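Local coordinates for protein apical membrane antigen 1 (Babesia divergens, PDB 4APM) that probably sits on the parasite surface as a membrane-anchored adhesin that helps form the moving junction during host-cell invasion, and binds a calcium ion, at residues Val31-Thr36 against Pro165-Arg170; Gly233-Ile238 against Cys335-Ala340; Asn366-Pro371 against Ile383-Thr388. All coordinates share one frame; numbering follows the deposited sequence.

Contact 1: Val31-Thr36 against Pro165-Arg170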
ATOM      1  N   VAL A  31       9.070   1.602  -6.899  1.00 23.69           N
ATOM      2  CA  VAL A  31      10.313   0.873  -7.200  1.00 22.90           C
ATOM      3  C   VAL A  31      11.104   0.680  -5.916  1.00 24.58           C
ATOM      4  O   VAL A  31      11.446   1.660  -5.210  1.00 21.95           O
ATOM      5  CB  VAL A  31      11.209   1.635  -8.214  1.00 26.01           C
ATOM      6  CG1 VAL A  31      12.583   0.957  -8.346  1.00 20.18           C
ATOM      7  CG2 VAL A  31      10.499   1.777  -9.562  1.00 21.79           C
ATOM      8  N   ASP A  32      11.337  -0.587  -5.576  1.00 23.77           N
ATOM      9  CA  ASP A  32      12.043  -0.921  -4.349  1.00 26.86           C
ATOM     10  C   ASP A  32      13.438  -1.482  -4.697  1.00 30.02           C
ATOM     11  O   ASP A  32      13.576  -2.583  -5.279  1.00 25.89           O
ATOM     12  CB  ASP A  32      11.229  -1.889  -3.470  1.00 22.69           C
ATOM     13  CG  ASP A  32      12.005  -2.366  -2.242  1.00 27.61           C
ATOM     14  OD1 ASP A  32      13.141  -1.876  -2.026  1.00 27.66           O
ATOM     15  OD2 ASP A  32      11.479  -3.217  -1.462  1.00 26.10           O
ATOM     16  N   LEU A  33      14.436  -0.636  -4.456  1.00 27.33           N
ATOM     17  CA  LEU A  33      15.831  -0.969  -4.663  1.00 31.90           C
ATOM     18  C   LEU A  33      16.620  -0.451  -3.464  1.00 31.80           C
ATOM     19  O   LEU A  33      17.686   0.104  -3.623  1.00 35.58           O
ATOM     20  CB  LEU A  33      16.359  -0.292  -5.947  1.00 27.73           C
ATOM     21  CG  LEU A  33      15.775  -0.817  -7.259  1.00 29.13           C
ATOM     22  CD1 LEU A  33      16.240  -0.013  -8.493  1.00 27.86           C
ATOM     23  CD2 LEU A  33      16.091  -2.306  -7.394  1.00 24.64           C
ATOM     24  N   GLY A  34      16.083  -0.641  -2.272  1.00 30.39           N
ATOM     25  CA  GLY A  34      16.517   0.095  -1.114  1.00 31.84           C
ATOM     26  C   GLY A  34      17.773  -0.459  -0.494  1.00 32.65           C
ATOM     27  O   GLY A  34      18.340   0.160   0.398  1.00 33.90           O
ATOM     28  N   GLY A  35      18.215  -1.616  -0.978  1.00 31.93           N
ATOM     29  CA  GLY A  35      19.444  -2.246  -0.504  1.00 32.88           C
ATOM     30  C   GLY A  35      20.519  -2.462  -1.570  1.00 36.11           C
ATOM     31  O   GLY A  35      20.227  -2.573  -2.773  1.00 32.84           O
ATOM     32  N   THR A  36      21.770  -2.502  -1.116  1.00 36.62           N
ATOM     33  CA  THR A  36      22.908  -2.845  -1.961  1.00 40.59           C
ATOM     34  C   THR A  36      23.752  -3.923  -1.303  1.00 41.58           C
ATOM     35  O   THR A  36      23.967  -3.905  -0.091  1.00 42.19           O
ATOM     36  CB  THR A  36      23.806  -1.628  -2.228  1.00 43.29           C
ATOM     37  OG1 THR A  36      22.993  -0.509  -2.563  1.00 43.22           O
ATOM     38  CG2 THR A  36      24.742  -1.905  -3.399  1.00 43.66           C
ATOM     39  N   PRO A 165      16.006  -7.748 -10.033  1.00 31.07           N
ATOM     40  CA  PRO A 165      15.274  -6.762  -9.252  1.00 28.77           C
ATOM     41  C   PRO A 165      14.774  -5.586 -10.104  1.00 31.93           C
ATOM     42  O   PRO A 165      14.130  -4.674  -9.569  1.00 32.15           O
ATOM     43  CB  PRO A 165      16.308  -6.292  -8.243  1.00 28.85           C
ATOM     44  CG  PRO A 165      17.611  -6.386  -8.990  1.00 30.24           C
ATOM     45  CD  PRO A 165      17.470  -7.554  -9.933  1.00 31.10           C
ATOM     46  N   MET A 166      15.050  -5.608 -11.409  1.00 29.98           N
ATOM     47  CA  MET A 166      14.565  -4.538 -12.294  1.00 34.05           C
ATOM     48  C   MET A 166      13.054  -4.349 -12.236  1.00 32.07           C
ATOM     49  O   MET A 166      12.287  -5.311 -12.235  1.00 30.68           O
ATOM     50  CB  MET A 166      15.021  -4.768 -13.734  1.00 34.83           C
ATOM     51  CG  MET A 166      16.497  -4.434 -13.952  1.00 46.44           C
ATOM     52  SD  MET A 166      17.000  -4.428 -15.695  1.00 59.62           S
ATOM     53  CE  MET A 166      15.957  -3.113 -16.339  1.00 46.17           C
ATOM     54  N   GLN A 167      12.624  -3.099 -12.194  1.00 30.72           N
ATOM     55  CA  GLN A 167      11.217  -2.810 -12.029  1.00 29.31           C
ATOM     56  C   GLN A 167      10.813  -1.681 -12.939  1.00 26.94           C
ATOM     57  O   GLN A 167       9.698  -1.636 -13.420  1.00 27.27           O
ATOM     58  CB  GLN A 167      10.917  -2.456 -10.568  1.00 29.76           C
ATOM     59  CG  GLN A 167      11.263  -3.593  -9.613  1.00 28.87           C
ATOM     60  CD  GLN A 167      11.508  -3.126  -8.203  1.00 28.58           C
ATOM     61  OE1 GLN A 167      10.587  -2.649  -7.524  1.00 26.70           O
ATOM     62  NE2 GLN A 167      12.745  -3.305  -7.724  1.00 28.91           N
ATOM     63  N   TYR A 168      11.745  -0.788 -13.203  1.00 30.82           N
ATOM     64  CA  TYR A 168      11.465   0.382 -14.024  1.00 35.55           C
ATOM     65  C   TYR A 168      12.623   0.688 -14.969  1.00 37.51           C
ATOM     66  O   TYR A 168      13.764   0.829 -14.537  1.00 39.76           O
ATOM     67  CB  TYR A 168      11.194   1.589 -13.141  1.00 31.19           C
ATOM     68  CG  TYR A 168      10.817   2.819 -13.921  1.00 36.90           C
ATOM     69  CD1 TYR A 168       9.508   3.040 -14.321  1.00 36.32           C
ATOM     70  CD2 TYR A 168      11.788   3.745 -14.299  1.00 38.38           C
ATOM     71  CE1 TYR A 168       9.160   4.177 -15.011  1.00 40.09           C
ATOM     72  CE2 TYR A 168      11.458   4.869 -15.017  1.00 40.03           C
ATOM     73  CZ  TYR A 168      10.148   5.087 -15.363  1.00 44.89           C
ATOM     74  OH  TYR A 168       9.831   6.226 -16.059  1.00 45.26           O
ATOM     75  N   ASN A 169      12.320   0.804 -16.254  1.00 40.13           N
ATOM     76  CA  ASN A 169      13.343   1.099 -17.251  1.00 44.47           C
ATOM     77  C   ASN A 169      12.699   1.684 -18.503  1.00 44.95           C
ATOM     78  O   ASN A 169      12.000   0.984 -19.227  1.00 44.02           O
ATOM     79  CB  ASN A 169      14.155  -0.167 -17.581  1.00 48.27           C
ATOM     80  CG  ASN A 169      15.367   0.119 -18.465  1.00 51.07           C
ATOM     81  OD1 ASN A 169      15.845   1.248 -18.543  1.00 57.30           O
ATOM     82  ND2 ASN A 169      15.845  -0.902 -19.154  1.00 49.34           N
ATOM     83  N   ARG A 170      12.906   2.985 -18.711  1.00 51.58           N
ATOM     84  CA  ARG A 170      12.207   3.768 -19.744  1.00 56.02           C
ATOM     85  C   ARG A 170      10.755   3.317 -19.977  1.00 60.27           C
ATOM     86  O   ARG A 170       9.821   3.746 -19.277  1.00 58.35           O
ATOM     87  CB  ARG A 170      13.002   3.767 -21.058  1.00 53.13           C
ATOM     88  CG  ARG A 170      14.437   4.261 -20.915  1.00 61.58           C
ATOM     89  CD  ARG A 170      15.309   3.916 -22.122  1.00 65.70           C
ATOM     90  NE  ARG A 170      15.019   4.735 -23.307  1.00 74.51           N
ATOM     91  CZ  ARG A 170      15.576   5.925 -23.568  1.00 85.45           C
ATOM     92  NH1 ARG A 170      16.450   6.469 -22.723  1.00 80.70           N
ATOM     93  NH2 ARG A 170      15.250   6.584 -24.673  1.00 80.36           N
TER

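Contact 2: Gly233-Ile238 against Cys335-Ala340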
ATOM      1  N   GLY A 233      -6.476  18.929  19.389  1.00 58.65           N
ATOM      2  CA  GLY A 233      -7.411  18.011  20.049  1.00 54.94           C
ATOM      3  C   GLY A 233      -8.447  17.392  19.119  1.00 55.79           C
ATOM      4  O   GLY A 233      -9.369  16.712  19.564  1.00 52.36           O
ATOM      5  N   SER A 234      -8.292  17.631  17.823  1.00 51.83           N
ATOM      6  CA  SER A 234      -9.139  17.002  16.826  1.00 47.60           C
ATOM      7  C   SER A 234      -8.279  16.294  15.776  1.00 47.04           C
ATOM      8  O   SER A 234      -7.066  16.514  15.693  1.00 44.64           O
ATOM      9  CB  SER A 234     -10.020  18.053  16.158  1.00 45.49           C
ATOM     10  OG  SER A 234     -11.030  18.490  17.039  1.00 49.18           O
ATOM     11  N   CYS A 235      -8.913  15.465  14.960  1.00 43.83           N
ATOM     12  CA  CYS A 235      -8.250  14.903  13.803  1.00 40.59           C
ATOM     13  C   CYS A 235      -8.639  15.719  12.576  1.00 43.41           C
ATOM     14  O   CYS A 235      -9.836  15.853  12.257  1.00 43.21           O
ATOM     15  CB  CYS A 235      -8.617  13.417  13.639  1.00 42.55           C
ATOM     16  SG  CYS A 235      -7.772  12.596  12.252  1.00 53.67           S
ATOM     17  N   VAL A 236      -7.642  16.323  11.925  1.00 36.94           N
ATOM     18  CA  VAL A 236      -7.897  17.173  10.752  1.00 36.90           C
ATOM     19  C   VAL A 236      -7.467  16.475   9.437  1.00 37.64           C
ATOM     20  O   VAL A 236      -6.336  16.015   9.312  1.00 36.68           O
ATOM     21  CB  VAL A 236      -7.186  18.556  10.877  1.00 37.14           C
ATOM     22  CG1 VAL A 236      -7.489  19.439   9.673  1.00 34.90           C
ATOM     23  CG2 VAL A 236      -7.586  19.263  12.165  1.00 34.41           C
ATOM     24  N   ALA A 237      -8.384  16.410   8.469  1.00 37.18           N
ATOM     25  CA  ALA A 237      -8.105  15.858   7.150  1.00 32.00           C
ATOM     26  C   ALA A 237      -6.833  16.457   6.559  1.00 35.63           C
ATOM     27  O   ALA A 237      -6.634  17.685   6.598  1.00 34.98           O
ATOM     28  CB  ALA A 237      -9.286  16.101   6.220  1.00 30.05           C
ATOM     29  N   ILE A 238      -5.981  15.590   6.004  1.00 32.22           N
ATOM     30  CA  ILE A 238      -4.724  16.013   5.382  1.00 31.51           C
ATOM     31  C   ILE A 238      -4.980  16.556   3.973  1.00 32.16           C
ATOM     32  O   ILE A 238      -5.706  15.936   3.180  1.00 33.09           O
ATOM     33  CB  ILE A 238      -3.706  14.841   5.326  1.00 30.14           C
ATOM     34  CG1 ILE A 238      -3.112  14.597   6.688  1.00 27.52           C
ATOM     35  CG2 ILE A 238      -2.582  15.127   4.340  1.00 27.29           C
ATOM     36  CD1 ILE A 238      -2.529  13.212   6.840  1.00 29.46           C
ATOM     37  N   CYS A 335      -3.987   9.973  12.346  1.00 36.60           N
ATOM     38  CA  CYS A 335      -5.359   9.677  12.794  1.00 36.01           C
ATOM     39  C   CYS A 335      -6.321   9.580  11.607  1.00 37.62           C
ATOM     40  O   CYS A 335      -5.965   9.912  10.462  1.00 38.79           O
ATOM     41  CB  CYS A 335      -5.840  10.770  13.736  1.00 38.67           C
ATOM     42  SG  CYS A 335      -5.824  12.377  12.917  1.00 41.60           S
ATOM     43  N   LEU A 336      -7.547   9.152  11.888  1.00 33.13           N
ATOM     44  CA  LEU A 336      -8.579   9.023  10.865  1.00 33.65           C
ATOM     45  C   LEU A 336      -9.802   9.869  11.272  1.00 35.50           C
ATOM     46  O   LEU A 336     -10.029  10.090  12.454  1.00 33.09           O
ATOM     47  CB  LEU A 336      -8.984   7.549  10.693  1.00 30.53           C
ATOM     48  CG  LEU A 336      -7.918   6.497  10.346  1.00 31.26           C
ATOM     49  CD1 LEU A 336      -8.556   5.126  10.193  1.00 27.77           C
ATOM     50  CD2 LEU A 336      -7.138   6.859   9.091  1.00 24.77           C
ATOM     51  N   ILE A 337     -10.532  10.373  10.279  1.00 31.94           N
ATOM     52  CA  ILE A 337     -11.815  11.032  10.454  1.00 32.83           C
ATOM     53  C   ILE A 337     -12.884  10.087   9.887  1.00 36.01           C
ATOM     54  O   ILE A 337     -12.698   9.534   8.797  1.00 33.77           O
ATOM     55  CB  ILE A 337     -11.849  12.334   9.631  1.00 37.59           C
ATOM     56  CG1 ILE A 337     -10.837  13.334  10.156  1.00 36.80           C
ATOM     57  CG2 ILE A 337     -13.258  12.911   9.539  1.00 37.47           C
ATOM     58  CD1 ILE A 337      -9.556  13.371   9.349  1.00 43.48           C
ATOM     59  N   ILE A 338     -13.980   9.858  10.611  1.00 32.22           N
ATOM     60  CA  ILE A 338     -15.006   9.003  10.041  1.00 35.24           C
ATOM     61  C   ILE A 338     -15.849   9.772   9.022  1.00 36.68           C
ATOM     62  O   ILE A 338     -16.103  10.974   9.182  1.00 38.08           O
ATOM     63  CB  ILE A 338     -15.871   8.245  11.090  1.00 39.81           C
ATOM     64  CG1 ILE A 338     -16.691   7.153  10.395  1.00 41.73           C
ATOM     65  CG2 ILE A 338     -16.803   9.186  11.846  1.00 39.32           C
ATOM     66  CD1 ILE A 338     -17.798   6.567  11.245  1.00 50.27           C
ATOM     67  N   ASP A 339     -16.187   9.096   7.932  1.00 36.30           N
ATOM     68  CA  ASP A 339     -16.958   9.694   6.855  1.00 37.45           C
ATOM     69  C   ASP A 339     -17.453   8.596   5.914  1.00 37.53           C
ATOM     70  O   ASP A 339     -16.656   7.942   5.264  1.00 41.71           O
ATOM     71  CB  ASP A 339     -16.112  10.721   6.090  1.00 37.72           C
ATOM     72  CG  ASP A 339     -16.881  11.384   4.972  1.00 47.35           C
ATOM     73  OD1 ASP A 339     -17.898  12.056   5.263  1.00 50.08           O
ATOM     74  OD2 ASP A 339     -16.492  11.212   3.797  1.00 56.20           O
ATOM     75  N   ALA A 340     -18.767   8.366   5.886  1.00 34.72           N
ATOM     76  CA  ALA A 340     -19.361   7.283   5.098  1.00 33.60           C
ATOM     77  C   ALA A 340     -19.007   7.388   3.632  1.00 34.93           C
ATOM     78  O   ALA A 340     -19.090   8.465   3.053  1.00 34.81           O
ATOM     79  CB  ALA A 340     -20.879   7.277   5.264  1.00 39.37           C
TER

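Contact 3: Asn366-Pro371 against Ile383-Thr388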
ATOM      1  N   ASN A 366     -12.900  13.752  17.685  1.00 44.09           N
ATOM      2  CA  ASN A 366     -13.568  14.665  16.762  1.00 45.34           C
ATOM      3  C   ASN A 366     -12.742  14.918  15.464  1.00 42.36           C
ATOM      4  O   ASN A 366     -11.546  15.218  15.531  1.00 36.70           O
ATOM      5  CB  ASN A 366     -13.883  15.992  17.478  1.00 46.88           C
ATOM      6  CG  ASN A 366     -14.519  17.017  16.552  1.00 45.68           C
ATOM      7  OD1 ASN A 366     -15.678  16.875  16.160  1.00 42.26           O
ATOM      8  ND2 ASN A 366     -13.734  18.012  16.136  1.00 44.40           N
ATOM      9  N   GLY A 367     -13.380  14.794  14.299  1.00 38.89           N
ATOM     10  CA  GLY A 367     -12.668  14.969  13.031  1.00 39.44           C
ATOM     11  C   GLY A 367     -13.196  16.093  12.154  1.00 43.77           C
ATOM     12  O   GLY A 367     -14.411  16.327  12.101  1.00 46.82           O
ATOM     13  N   TYR A 368     -12.290  16.790  11.463  1.00 40.81           N
ATOM     14  CA  TYR A 368     -12.680  17.642  10.334  1.00 41.10           C
ATOM     15  C   TYR A 368     -12.526  16.899   9.026  1.00 42.37           C
ATOM     16  O   TYR A 368     -11.441  16.413   8.726  1.00 41.26           O
ATOM     17  CB  TYR A 368     -11.854  18.925  10.307  1.00 43.40           C
ATOM     18  CG  TYR A 368     -12.115  19.793  11.500  1.00 47.18           C
ATOM     19  CD1 TYR A 368     -11.668  19.414  12.766  1.00 47.91           C
ATOM     20  CD2 TYR A 368     -12.911  20.935  11.393  1.00 49.86           C
ATOM     21  CE1 TYR A 368     -11.955  20.177  13.886  1.00 51.31           C
ATOM     22  CE2 TYR A 368     -13.186  21.718  12.500  1.00 53.65           C
ATOM     23  CZ  TYR A 368     -12.706  21.331  13.748  1.00 56.73           C
ATOM     24  OH  TYR A 368     -12.992  22.090  14.861  1.00 57.46           O
ATOM     25  N   ILE A 369     -13.618  16.778   8.265  1.00 40.17           N
ATOM     26  CA  ILE A 369     -13.573  16.091   6.972  1.00 40.96           C
ATOM     27  C   ILE A 369     -12.777  16.841   5.881  1.00 46.41           C
ATOM     28  O   ILE A 369     -12.158  16.212   5.019  1.00 44.14           O
ATOM     29  CB  ILE A 369     -14.979  15.726   6.434  1.00 44.15           C
ATOM     30  CG1 ILE A 369     -15.817  16.975   6.170  1.00 43.80           C
ATOM     31  CG2 ILE A 369     -15.686  14.743   7.358  1.00 40.26           C
ATOM     32  CD1 ILE A 369     -17.055  16.707   5.342  1.00 45.23           C
ATOM     33  N   GLU A 370     -12.824  18.175   5.902  1.00 45.88           N
ATOM     34  CA  GLU A 370     -12.151  18.992   4.885  1.00 47.06           C
ATOM     35  C   GLU A 370     -10.782  19.419   5.380  1.00 45.95           C
ATOM     36  O   GLU A 370     -10.633  19.842   6.523  1.00 41.43           O
ATOM     37  CB  GLU A 370     -12.967  20.251   4.541  1.00 52.93           C
ATOM     38  CG  GLU A 370     -14.066  20.068   3.508  1.00 52.31           C
ATOM     39  CD  GLU A 370     -13.528  19.824   2.111  1.00 66.68           C
ATOM     40  OE1 GLU A 370     -12.735  20.658   1.613  1.00 67.28           O
ATOM     41  OE2 GLU A 370     -13.905  18.796   1.504  1.00 74.23           O
ATOM     42  N   PRO A 371      -9.776  19.346   4.498  1.00 47.98           N
ATOM     43  CA  PRO A 371      -8.453  19.908   4.744  1.00 49.76           C
ATOM     44  C   PRO A 371      -8.486  21.391   5.096  1.00 55.20           C
ATOM     45  O   PRO A 371      -9.510  22.048   4.955  1.00 62.90           O
ATOM     46  CB  PRO A 371      -7.754  19.725   3.400  1.00 49.50           C
ATOM     47  CG  PRO A 371      -8.406  18.526   2.802  1.00 47.77           C
ATOM     48  CD  PRO A 371      -9.845  18.639   3.208  1.00 45.63           C
ATOM     49  N   ILE A 383     -16.132  28.528   4.286  1.00 73.42           N
ATOM     50  CA  ILE A 383     -17.249  28.883   5.160  1.00 76.98           C
ATOM     51  C   ILE A 383     -17.292  28.031   6.433  1.00 73.63           C
ATOM     52  O   ILE A 383     -16.466  28.206   7.335  1.00 73.44           O
ATOM     53  CB  ILE A 383     -18.605  28.800   4.421  1.00 79.07           C
ATOM     54  CG1 ILE A 383     -18.562  27.724   3.319  1.00 73.70           C
ATOM     55  CG2 ILE A 383     -18.993  30.168   3.865  1.00 72.73           C
ATOM     56  CD1 ILE A 383     -18.609  26.296   3.834  1.00 64.36           C
ATOM     57  N   PHE A 384     -18.263  27.122   6.506  0.60 64.20           N
ATOM     58  CA  PHE A 384     -18.485  26.324   7.711  0.60 61.78           C
ATOM     59  C   PHE A 384     -17.806  24.970   7.617  0.60 58.62           C
ATOM     60  O   PHE A 384     -17.921  24.274   6.607  0.60 58.12           O
ATOM     61  CB  PHE A 384     -19.980  26.137   7.970  0.60 57.98           C
ATOM     62  CG  PHE A 384     -20.283  25.242   9.135  0.60 53.01           C
ATOM     63  CD1 PHE A 384     -20.058  25.672  10.439  0.60 49.19           C
ATOM     64  CD2 PHE A 384     -20.796  23.965   8.930  0.60 50.22           C
ATOM     65  CE1 PHE A 384     -20.335  24.845  11.517  0.60 44.43           C
ATOM     66  CE2 PHE A 384     -21.083  23.139  10.003  0.60 46.48           C
ATOM     67  CZ  PHE A 384     -20.849  23.581  11.298  0.60 44.88           C
ATOM     68  N   GLU A 385     -17.132  24.589   8.696  1.00 56.45           N
ATOM     69  CA  GLU A 385     -16.282  23.403   8.702  1.00 54.97           C
ATOM     70  C   GLU A 385     -16.971  22.213   9.364  1.00 49.85           C
ATOM     71  O   GLU A 385     -16.964  22.087  10.579  1.00 55.66           O
ATOM     72  CB  GLU A 385     -14.965  23.699   9.412  1.00 51.34           C
ATOM     73  CG  GLU A 385     -14.026  24.611   8.642  1.00 54.75           C
ATOM     74  CD  GLU A 385     -12.689  24.742   9.340  1.00 63.25           C
ATOM     75  OE1 GLU A 385     -12.531  24.130  10.415  1.00 66.54           O
ATOM     76  OE2 GLU A 385     -11.796  25.451   8.828  1.00 67.84           O
ATOM     77  N   VAL A 386     -17.566  21.352   8.550  1.00 41.66           N
ATOM     78  CA  VAL A 386     -18.119  20.091   9.009  1.00 42.88           C
ATOM     79  C   VAL A 386     -17.151  19.267   9.873  1.00 47.95           C
ATOM     80  O   VAL A 386     -15.997  19.023   9.486  1.00 47.92           O
ATOM     81  CB  VAL A 386     -18.590  19.268   7.810  1.00 40.49           C
ATOM     82  CG1 VAL A 386     -19.236  17.973   8.262  1.00 42.44           C
ATOM     83  CG2 VAL A 386     -19.550  20.100   6.965  1.00 36.86           C
ATOM     84  N   THR A 387     -17.614  18.883  11.061  1.00 45.81           N
ATOM     85  CA  THR A 387     -16.900  17.934  11.914  1.00 41.39           C
ATOM     86  C   THR A 387     -17.686  16.629  11.993  1.00 43.16           C
ATOM     87  O   THR A 387     -18.896  16.623  11.759  1.00 42.39           O
ATOM     88  CB  THR A 387     -16.693  18.486  13.325  1.00 43.55           C
ATOM     89  OG1 THR A 387     -17.880  19.164  13.755  1.00 49.36           O
ATOM     90  CG2 THR A 387     -15.524  19.443  13.359  1.00 40.42           C
ATOM     91  N   THR A 388     -16.989  15.510  12.215  1.00 42.19           N
ATOM     92  CA  THR A 388     -17.660  14.228  12.486  1.00 39.29           C
ATOM     93  C   THR A 388     -17.081  13.563  13.738  1.00 42.27           C
ATOM     94  O   THR A 388     -15.984  13.912  14.192  1.00 42.95           O
ATOM     95  CB  THR A 388     -17.564  13.215  11.316  1.00 42.23           C
ATOM     96  OG1 THR A 388     -16.218  12.748  11.183  1.00 45.94           O
ATOM     97  CG2 THR A 388     -18.043  13.799   9.995  1.00 36.89           C
TER
HETATM   98  O   HOH W   1     -14.348  20.055   7.561  1.00 41.28           O

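Contact 1: Val31-Thr36 against Pro165-Arg170
A side-chain amide paired with a backbone segment, much as one strand pairs with another, defines this contact: the carboxamide of Gln167 meets both polar backbone atoms of Asp32. Gln167 OE1 accepts from Asp32 N at 2.9 Å in a nearly straight bond (172° at the hydrogen). Gln167 NE2 donates to Asp32 O at 2.7 Å, with that oxygen in the plane of the amide, although NE2 itself stands above the plane of the Asp32 carbonyl. The second N-H of the amide turns back on its own loop and reaches Pro165 O, with NE2 and O 2.7 Å apart. Three bonds therefore fix the rotation of the amide, and Lys56 adds a fourth at OE1. Gln167 can bridge the gap because its chain is extended beyond CG (chi2 157°). Apolar contacts accompany the amide. Leu33 slides alongside it, with Leu33 CD2 3.5 Å from Gln167 NE2. The same methyl packs on the proline ring, Leu33 CD2 lying 4.1 Å from Pro165 CB. In a separate contact, Val31 CG2 crosses the Tyr168 side chain at about a right angle, touching its CB at 3.7 Å. Within 31-36, Asp32 OD1 accepts from Gly34 N at 3.2 Å, closing an Asx turn; the carboxylate is also bonded by Ser27, Thr48 and Gly49. The contact thus joins the loop leading into strand 35-39 to the loop between strands 158-161 and 191-195. Gly34 and Gly35, facing Met46, form a classic beta bulge against strand 42-46, while Val31 and Tyr168 both pack on Pro193 of strand 191-195.

Contact 2: Gly233-Ile238 against Cys335-Ala340
Strands 234-237 and 335-339 cross nearly at right angles, with 80° between their N-to-C directions and 6.4 Å between their axes at closest approach, and no hydrogen bond joins the two segments. What joins them is covalent: Cys235 SG and Cys335 SG are bonded at 2.1 Å, with the dihedral about the sulfur-sulfur bond at 90°, the relaxed value for a disulfide. The two half-cystines reach the bond differently. Cys235 carries SG opposite its backbone N, whereas in Cys335 the sulfur sits between the backbone N and the carbonyl carbon (chi1 60°). Past the disulfide, Ile337 packs against the same strand. Its CD1 touches Cys235 SG at 3.5 Å and approaches Ala237 N at 3.4 Å, while its CG1 lies 3.4 Å from Cys235 O. The methyl thus sits between the sulfur and the strand backbone, with Ala237 CB 4.2 Å from Ile337 CD1. A chi2 away from the staggered values accompanies this fit and suggests mild strain in the isoleucine tip. The first side-chain bond of Leu336 leads away from strand 234-237, and its side chain packs on Trp12, Tyr15 and Met16 of helix 8-16, yet its carbonyl oxygen stays close, with Leu336 O 3.4 Å from Cys235 SG. The setting explains the missing backbone bonds. In the mixed sheet, strand 225-231 lies between these two strands, antiparallel to each, so the cystine links strands that are not neighbours. The arrangement is that of a strongly twisted sheet whose edge strand is disulfide-bonded to the next strand but one, within the cysteine-rich, PAN-related fold of the AMA1 family.

Contact 3: Asn366-Pro371 against Ile383-Thr388
Tyr368 and Thr387 form one of two beta bridges in this short antiparallel pairing of strands 367-368 and 387-389, within the mixed sheet. Among the backbone bonds, Gly367 and Thr388 make the hydrogen-bonded pair: Gly367 N donates to Thr388 O at 2.8 Å (170° at the hydrogen), and Thr388 N donates to Gly367 O at 2.7 Å. Tyr368 and Thr387 are the non-hydrogen-bonded pair. The main aromatic contact is a CH-pi interaction, with Thr387 CG2 3.4 Å from the Tyr368 ring centroid and 13° off its normal. That methyl comes over the face because Thr387 OG1 takes the place between N and C (chi1 41°), where it bonds to Lys396 O. Glu385 adds its CB at the ring edge, and its carboxylate, nearly perpendicular to the ring, forms a salt bridge with Arg372, which also makes a cation-pi contact with Tyr368. Beyond the bridges, Ile369 packs on two residues, Ile369 CD1 on Val386 CG1 at 3.9 Å and Ile369 CG2 on Thr388 CG2 at 3.7 Å. Where the strands part, a water accepts from Glu370 N at 2.9 Å and donates to Val386 O at 2.7 Å.

How the contacts relate
Contacts 2 and 3 are parts of one sheet, with centres about 8 Å apart, because strands 234-237 and 367-368 are parallel neighbours in it. Two probable hydrogen bonds tie them directly: Cys235 N to Asn366 O, and Ile338 O to Thr388 OG1, both 2.7 Å. Ile337 CG2 also packs on Thr388 OG1 at 3.4 Å, so the isoleucine that packs on the disulfide also touches the pairing of contact 3. Contact 1 stands apart on the opposite side of the chain's centre, its centre about 35 Å from that of contact 2 and about 40 Å from that of contact 3. All three lie away from the calcium site at Gly120 and Asp122.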